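PDB 6NKI: NRPS from Penicillium fellutanum, which appears to be part of a nonribosomal peptide synthetase and binds NADPH dihydro-nicotinamide-adenine-dinucleotide phosphate in a Rossmann-type domain of the male sterility family. Local coordinates for residues N143-S146 against T147-L151; D201-T204 against Q205-F208; I385-P389 against S390-M394. One frame throughout, in Å; residues are numbered along the deposited sequence.

Contacts 1 and 2 lie on adjoining helices, 136-156 and 202-220, that pack on each other beside the parallel sheet of the Rossmann-type domain, near the bound NADPH dihydro-nicotinamide-adenine-dinucleotide phosphate. They touch directly, Asn-143 ND2 probably giving a hydrogen bond to Thr-206 OG1. Contact 1 is mid-helix and mostly buried, with an exposed arginine beside a buried aspartate; contact 2 is a partly buried helix start, characterised by a carboxylate cap and a CH-pi contact between a lysine chain and an aromatic ring. Contact 3, also partly buried, is another helix start, its centre about 36 Å from that of contact 1. It relies on prolines and a backbone carbonyl and lies at the subunit interface.

Contact 1. Residues N143-S146 against T147-L151; sequences NVRS and TFDIL
Arg-145 and Asp-149, one helical turn apart, bring opposite charges together without a salt bridge. With CG anti to its own N (chi1 178°), the arginine sets this methylene beside the carboxylate, Arg-145 CG lying 3.6 Å from Asp-149 OD2, and the bend at chi2 directs the rest of the chain. The guanidinium comes only as near as 4.0 Å, from Arg-145 NE to Asp-149 OD1; the two planes are 82° apart, and OD1 lies well out of the guanidinium plane, where no N-H points at it. Asp-149 OD2 has a weak bond from His-95 N instead.

Further round the helix, Thr-147 swings OG1 back beside its own N (chi1 -56°), and this hydroxyl donates to Asn-143 O over 3.0 Å, although the position of that carbonyl is less certain; Ser-210 on helix 202-220 bonds to the same hydroxyl. Ser-146 OG pairs with Ala-142 O in the preceding turn. Ile-150 lays CG1 3.2 Å from Ser-146 O, and its side chain goes on to Ile-123 and His-125 of strand 122-125.

Backbone bonds link the turns, among them Phe-148 N to Val-144 O (2.9 Å). The buried hydroxyls find backbone or neighbouring-helix partners, whereas exposed Arg-145 probably offers buried Asp-149 a loose electrostatic attraction rather than a directed bond.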
loop_
_atom_site.group_PDB
_atom_site.type_symbol
_atom_site.label_atom_id
_atom_site.label_comp_id
_atom_site.label_asym_id
_atom_site.label_seq_id
_atom_site.Cartn_x
_atom_site.Cartn_y
_atom_site.Cartn_z
ATOM N N ASN A 143 3.389 3.794 -30.818
ATOM C CA ASN A 143 2.385 3.673 -29.773
ATOM C C ASN A 143 1.053 3.163 -30.333
ATOM O O ASN A 143 0.527 2.143 -29.876
ATOM C CB ASN A 143 2.219 5.010 -29.039
ATOM C CG ASN A 143 3.489 5.428 -28.330
ATOM O OD1 ASN A 143 4.360 4.601 -28.062
ATOM N ND2 ASN A 143 3.563 6.694 -27.940
ATOM N N VAL A 144 0.504 3.838 -31.340
ATOM C CA VAL A 144 -0.890 3.592 -31.700
ATOM C C VAL A 144 -1.072 2.490 -32.751
ATOM O O VAL A 144 -2.085 1.784 -32.727
ATOM C CB VAL A 144 -1.542 4.902 -32.170
ATOM C CG1 VAL A 144 -3.051 4.711 -32.410
ATOM C CG2 VAL A 144 -1.262 6.027 -31.191
ATOM N N ARG A 145 -0.134 2.338 -33.684
ATOM C CA ARG A 145 -0.219 1.256 -34.666
ATOM C C ARG A 145 -0.087 -0.096 -33.985
ATOM O O ARG A 145 -0.831 -1.036 -34.288
ATOM C CB ARG A 145 0.879 1.431 -35.715
ATOM C CG ARG A 145 0.993 0.374 -36.814
ATOM C CD ARG A 145 0.033 0.594 -37.956
ATOM N NE ARG A 145 0.350 -0.333 -39.047
ATOM C CZ ARG A 145 -0.310 -0.418 -40.201
ATOM N NH1 ARG A 145 -1.331 0.391 -40.457
ATOM N NH2 ARG A 145 0.073 -1.303 -41.113
ATOM N N SER A 146 0.880 -0.198 -33.079
ATOM C CA SER A 146 1.042 -1.321 -32.173
ATOM C C SER A 146 -0.302 -1.683 -31.543
ATOM O O SER A 146 -0.675 -2.863 -31.506
ATOM C CB SER A 146 2.114 -0.965 -31.133
ATOM O OG SER A 146 1.787 0.205 -30.402
ATOM N N THR A 147 -1.057 -0.674 -31.092
ATOM C CA THR A 147 -2.364 -0.937 -30.498
ATOM C C THR A 147 -3.331 -1.464 -31.550
ATOM O O THR A 147 -4.075 -2.423 -31.307
ATOM C CB THR A 147 -2.910 0.337 -29.822
ATOM O OG1 THR A 147 -1.970 0.837 -28.848
ATOM C CG2 THR A 147 -4.246 0.065 -29.114
ATOM N N PHE A 148 -3.315 -0.851 -32.738
ATOM C CA PHE A 148 -4.134 -1.314 -33.853
ATOM C C PHE A 148 -3.776 -2.742 -34.235
ATOM O O PHE A 148 -4.657 -3.592 -34.417
ATOM C CB PHE A 148 -3.946 -0.370 -35.042
ATOM C CG PHE A 148 -4.785 -0.719 -36.251
ATOM C CD1 PHE A 148 -6.134 -0.385 -36.302
ATOM C CD2 PHE A 148 -4.218 -1.374 -37.337
ATOM C CE1 PHE A 148 -6.894 -0.702 -37.401
ATOM C CE2 PHE A 148 -4.977 -1.691 -38.440
ATOM C CZ PHE A 148 -6.316 -1.358 -38.472
ATOM N N ASP A 149 -2.479 -3.022 -34.371
ATOM C CA ASP A 149 -2.045 -4.385 -34.652
ATOM C C ASP A 149 -2.588 -5.359 -33.607
ATOM O O ASP A 149 -2.964 -6.489 -33.942
ATOM C CB ASP A 149 -0.514 -4.438 -34.703
ATOM C CG ASP A 149 0.072 -3.676 -35.891
ATOM O OD1 ASP A 149 -0.576 -3.637 -36.961
ATOM O OD2 ASP A 149 1.180 -3.105 -35.740
ATOM N N ILE A 150 -2.666 -4.908 -32.337
ATOM C CA ILE A 150 -3.017 -5.766 -31.199
ATOM C C ILE A 150 -4.490 -6.183 -31.229
ATOM O O ILE A 150 -4.817 -7.343 -30.942
ATOM C CB ILE A 150 -2.629 -5.077 -29.862
ATOM C CG1 ILE A 150 -1.176 -5.354 -29.481
ATOM C CG2 ILE A 150 -3.538 -5.464 -28.697
ATOM C CD1 ILE A 150 -0.703 -4.472 -28.420
ATOM N N LEU A 151 -5.401 -5.258 -31.543
ATOM C CA LEU A 151 -6.800 -5.667 -31.675
ATOM C C LEU A 151 -6.998 -6.610 -32.859
ATOM O O LEU A 151 -7.814 -7.536 -32.789
ATOM C CB LEU A 151 -7.717 -4.457 -31.815
ATOM C CG LEU A 151 -7.763 -3.510 -30.627
ATOM C CD1 LEU A 151 -8.851 -2.500 -30.931
ATOM C CD2 LEU A 151 -7.999 -4.270 -29.310
#

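Contact 2. Residues D201-T204 against Q205-F208; sequences DGYT and QTKF
The phenol ring of Tyr-203 carries the aliphatic part of Lys-207 over one face. Lys-207 CG stands 4.3 Å from the Tyr-203 ring centroid and 22° off the ring normal, a CH-pi contact displaced toward the rim. The lysine chain then folds at chi2 and chi3, so that CD and CE run up alongside the phenol oxygen, with Lys-207 CE 3.9 Å from Tyr-203 OH. Thr-206 reaches the ring obliquely, its OG1 4.0 Å from Tyr-203 CD1, while Leu-139 of helix 136-156 also packs on the tyrosine. Of the other flat groups, the Gln-205 amide sits at the end of an extended chain and sets OE1 3.6 Å from Gly-202 CA. The Asp-201 carboxylate is approached from above its plane by Tyr-203 N, which gives OD1 a bond of 3.0 Å.

That last bond caps the helix, with Asp-201 as N-cap. The start is tightened by Thr-204, whose OG1 turns back to donate to Asp-201 O at 2.7 Å. Tyr-203 O in turn accepts from both Lys-207 N (3.1 Å, N-H...O angle 167°) and Thr-206 N.

Lys-207 NZ is held by Ile-166 O, at the end of strand 162-166, and the tyrosine side chain lies about 5 Å from the bound NADPH dihydro-nicotinamide-adenine-dinucleotide phosphate. A tyrosine in the first turn of a helix and a lysine four residues on, beside the nucleotide, match the Tyr-x-x-x-Lys signature of the short-chain dehydrogenase/reductase superfamily with its Rossmann fold.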
loop_
_atom_site.group_PDB
_atom_site.type_symbol
_atom_site.label_atom_id
_atom_site.label_comp_id
_atom_site.label_asym_id
_atom_site.label_seq_id
_atom_site.Cartn_x
_atom_site.Cartn_y
_atom_site.Cartn_z
ATOM N N ASP A 201 0.229 17.681 -25.558
ATOM C CA ASP A 201 1.354 16.881 -26.021
ATOM C C ASP A 201 0.886 15.704 -26.861
ATOM O O ASP A 201 -0.085 15.030 -26.509
ATOM C CB ASP A 201 2.172 16.365 -24.839
ATOM C CG ASP A 201 3.449 15.672 -25.277
ATOM O OD1 ASP A 201 3.706 15.588 -26.500
ATOM O OD2 ASP A 201 4.200 15.208 -24.399
ATOM N N GLY A 202 1.619 15.434 -27.943
ATOM C CA GLY A 202 1.331 14.263 -28.752
ATOM C C GLY A 202 1.506 12.964 -27.987
ATOM O O GLY A 202 0.753 12.010 -28.193
ATOM N N TYR A 203 2.497 12.905 -27.099
ATOM C CA TYR A 203 2.661 11.713 -26.280
ATOM C C TYR A 203 1.386 11.404 -25.498
ATOM O O TYR A 203 0.779 10.341 -25.664
ATOM C CB TYR A 203 3.852 11.862 -25.339
ATOM C CG TYR A 203 3.875 10.707 -24.384
ATOM C CD1 TYR A 203 4.229 9.435 -24.817
ATOM C CD2 TYR A 203 3.476 10.869 -23.062
ATOM C CE1 TYR A 203 4.220 8.361 -23.952
ATOM C CE2 TYR A 203 3.464 9.810 -22.192
ATOM C CZ TYR A 203 3.834 8.555 -22.641
ATOM O OH TYR A 203 3.821 7.492 -21.771
ATOM N N THR A 204 0.973 12.329 -24.631
ATOM C CA THR A 204 -0.325 12.205 -23.975
ATOM C C THR A 204 -1.467 12.072 -24.982
ATOM O O THR A 204 -2.509 11.481 -24.678
ATOM C CB THR A 204 -0.541 13.410 -23.061
ATOM O OG1 THR A 204 -0.387 14.618 -23.814
ATOM C CG2 THR A 204 0.477 13.407 -21.931
ATOM N N GLN A 205 -1.277 12.594 -26.192
ATOM C CA GLN A 205 -2.268 12.472 -27.253
ATOM C C GLN A 205 -2.178 11.130 -27.971
ATOM O O GLN A 205 -3.155 10.721 -28.606
ATOM C CB GLN A 205 -2.084 13.632 -28.240
ATOM C CG GLN A 205 -3.198 13.922 -29.238
ATOM C CD GLN A 205 -2.857 15.116 -30.124
ATOM O OE1 GLN A 205 -1.751 15.654 -30.049
ATOM N NE2 GLN A 205 -3.807 15.538 -30.955
ATOM N N THR A 206 -1.037 10.435 -27.872
ATOM C CA THR A 206 -0.931 9.077 -28.407
ATOM C C THR A 206 -1.605 8.068 -27.492
ATOM O O THR A 206 -2.374 7.218 -27.956
ATOM C CB THR A 206 0.531 8.662 -28.602
ATOM O OG1 THR A 206 1.242 8.775 -27.360
ATOM C CG2 THR A 206 1.210 9.470 -29.708
ATOM N N LYS A 207 -1.275 8.108 -26.194
ATOM C CA LYS A 207 -1.884 7.181 -25.243
ATOM C C LYS A 207 -3.399 7.296 -25.301
ATOM O O LYS A 207 -4.109 6.291 -25.446
ATOM C CB LYS A 207 -1.384 7.458 -23.818
ATOM C CG LYS A 207 0.135 7.511 -23.661
ATOM C CD LYS A 207 0.857 6.187 -23.893
ATOM C CE LYS A 207 0.774 5.288 -22.682
ATOM N NZ LYS A 207 1.588 4.039 -22.794
ATOM N N PHE A 208 -3.911 8.528 -25.203
ATOM C CA PHE A 208 -5.327 8.769 -25.442
ATOM C C PHE A 208 -5.757 8.238 -26.802
ATOM O O PHE A 208 -6.833 7.647 -26.931
ATOM C CB PHE A 208 -5.636 10.262 -25.359
ATOM C CG PHE A 208 -7.068 10.608 -25.717
ATOM C CD1 PHE A 208 -8.078 10.531 -24.767
ATOM C CD2 PHE A 208 -7.407 10.971 -27.022
ATOM C CE1 PHE A 208 -9.388 10.839 -25.097
ATOM C CE2 PHE A 208 -8.717 11.271 -27.361
ATOM C CZ PHE A 208 -9.709 11.205 -26.398
#

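Contact 3. Residues I385-P389 against S390-M394; sequences IYQPP and SLTNM
Thr-392 turns back from the first turn of helix 389-410 toward Pro-388 and Gln-387. Its CB rests 3.6 Å from Pro-389 O. Beyond it the two branches part: CG2 stands anti to the backbone N, while OG1, placed beside that N (chi1 -51°), faces the loop. Thr-392 OG1 lies 3.2 Å from Pro-388 O, and the same oxygen is 3.9 Å from Gln-387 CG, in the aliphatic part of the glutamine.

Leu-391 approaches the same glutamine from another direction, the two chains crossing at about a right angle, with Leu-391 CD2 4.1 Å from Gln-387 CG. The leucine also packs on Trp-278 of its own chain and on Pro-388 of the second subunit.

Pro-388 O accepts from two backbone N-H groups, Thr-392 N at 3.2 Å (N-H...O angle 169°) and Leu-391 N at 3.1 Å in a more bent bond. One residue on, Asn-393 N donates to Pro-389 O over 2.9 Å. Ser-390 OG bonds to Asp-315 of the second subunit, and Pro-388 packs on its own counterpart there.

This is a proline-led helix N-terminus: Pro-388 is the N-cap and Pro-389 the first helical residue, a position where proline fits readily because no N-H is required of it. Here that helix start forms part of the interface between the two subunits.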
loop_
_atom_site.group_PDB
_atom_site.type_symbol
_atom_site.label_atom_id
_atom_site.label_comp_id
_atom_site.label_asym_id
_atom_site.label_seq_id
_atom_site.Cartn_x
_atom_site.Cartn_y
_atom_site.Cartn_z
ATOM N N ILE A 385 -10.506 13.799 -3.660
ATOM C CA ILE A 385 -11.084 14.650 -2.624
ATOM C C ILE A 385 -10.617 14.206 -1.244
ATOM O O ILE A 385 -10.336 15.032 -0.366
ATOM C CB ILE A 385 -12.622 14.638 -2.748
ATOM C CG1 ILE A 385 -13.273 15.547 -1.704
ATOM C CG2 ILE A 385 -13.167 13.213 -2.703
ATOM C CD1 ILE A 385 -14.755 15.802 -1.957
ATOM N N TYR A 386 -10.518 12.897 -1.041
ATOM C CA TYR A 386 -9.999 12.308 0.180
ATOM C C TYR A 386 -9.141 11.114 -0.199
ATOM O O TYR A 386 -9.456 10.397 -1.153
ATOM C CB TYR A 386 -11.137 11.887 1.122
ATOM C CG TYR A 386 -10.704 11.161 2.391
ATOM C CD1 TYR A 386 -10.088 11.840 3.440
ATOM C CD2 TYR A 386 -10.950 9.798 2.547
ATOM C CE1 TYR A 386 -9.708 11.172 4.604
ATOM C CE2 TYR A 386 -10.579 9.123 3.704
ATOM C CZ TYR A 386 -9.959 9.812 4.730
ATOM O OH TYR A 386 -9.591 9.139 5.876
ATOM N N GLN A 387 -8.048 10.918 0.539
ATOM C CA GLN A 387 -7.129 9.837 0.266
ATOM C C GLN A 387 -6.751 9.214 1.610
ATOM O O GLN A 387 -6.279 9.936 2.513
ATOM C CB GLN A 387 -5.865 10.280 -0.470
ATOM C CG GLN A 387 -5.009 9.090 -0.836
ATOM C CD GLN A 387 -3.605 9.466 -1.222
ATOM O OE1 GLN A 387 -3.163 10.562 -0.934
ATOM N NE2 GLN A 387 -2.908 8.572 -1.910
ATOM N N PRO A 388 -6.870 7.901 1.748
ATOM C CA PRO A 388 -6.707 7.246 3.055
ATOM C C PRO A 388 -5.312 7.524 3.651
ATOM O O PRO A 388 -4.309 7.455 2.952
ATOM C CB PRO A 388 -6.876 5.753 2.738
ATOM C CG PRO A 388 -7.689 5.727 1.482
ATOM C CD PRO A 388 -7.229 6.925 0.699
ATOM N N PRO A 389 -5.274 7.812 4.943
ATOM C CA PRO A 389 -3.992 8.161 5.573
ATOM C C PRO A 389 -2.911 7.109 5.428
ATOM O O PRO A 389 -1.727 7.465 5.342
ATOM C CB PRO A 389 -4.393 8.342 7.040
ATOM C CG PRO A 389 -5.866 8.628 7.005
ATOM C CD PRO A 389 -6.383 7.804 5.898
ATOM N N SER A 390 -3.265 5.825 5.412
ATOM C CA SER A 390 -2.240 4.787 5.321
ATOM C C SER A 390 -1.546 4.787 3.960
ATOM O O SER A 390 -0.357 4.443 3.868
ATOM C CB SER A 390 -2.855 3.411 5.627
ATOM O OG SER A 390 -3.848 3.015 4.696
ATOM N N LEU A 391 -2.258 5.181 2.910
ATOM C CA LEU A 391 -1.669 5.166 1.577
ATOM C C LEU A 391 -0.802 6.394 1.391
ATOM O O LEU A 391 0.334 6.288 0.913
ATOM C CB LEU A 391 -2.777 5.065 0.516
ATOM C CG LEU A 391 -2.503 5.197 -0.982
ATOM C CD1 LEU A 391 -1.599 4.116 -1.502
ATOM C CD2 LEU A 391 -3.801 5.249 -1.735
ATOM N N THR A 392 -1.326 7.547 1.815
ATOM C CA THR A 392 -0.530 8.761 1.929
ATOM C C THR A 392 0.776 8.468 2.637
ATOM O O THR A 392 1.845 8.849 2.152
ATOM C CB THR A 392 -1.321 9.828 2.678
ATOM O OG1 THR A 392 -2.617 9.979 2.088
ATOM C CG2 THR A 392 -0.588 11.183 2.639
ATOM N N ASN A 393 0.727 7.757 3.771
ATOM C CA ASN A 393 1.973 7.524 4.493
ATOM C C ASN A 393 2.912 6.603 3.727
ATOM O O ASN A 393 4.136 6.775 3.777
ATOM C CB ASN A 393 1.775 6.893 5.869
ATOM C CG ASN A 393 3.089 6.858 6.648
ATOM O OD1 ASN A 393 3.849 7.836 6.619
ATOM N ND2 ASN A 393 3.485 5.661 7.064
ATOM N N MET A 394 2.376 5.603 3.041
ATOM C CA MET A 394 3.269 4.617 2.431
ATOM C C MET A 394 3.951 5.159 1.173
ATOM O O MET A 394 5.072 4.737 0.864
ATOM C CB MET A 394 2.524 3.339 2.100
ATOM C CG MET A 394 3.468 2.150 2.062
ATOM S SD MET A 394 4.083 1.746 3.733
ATOM C CE MET A 394 5.512 0.714 3.385
#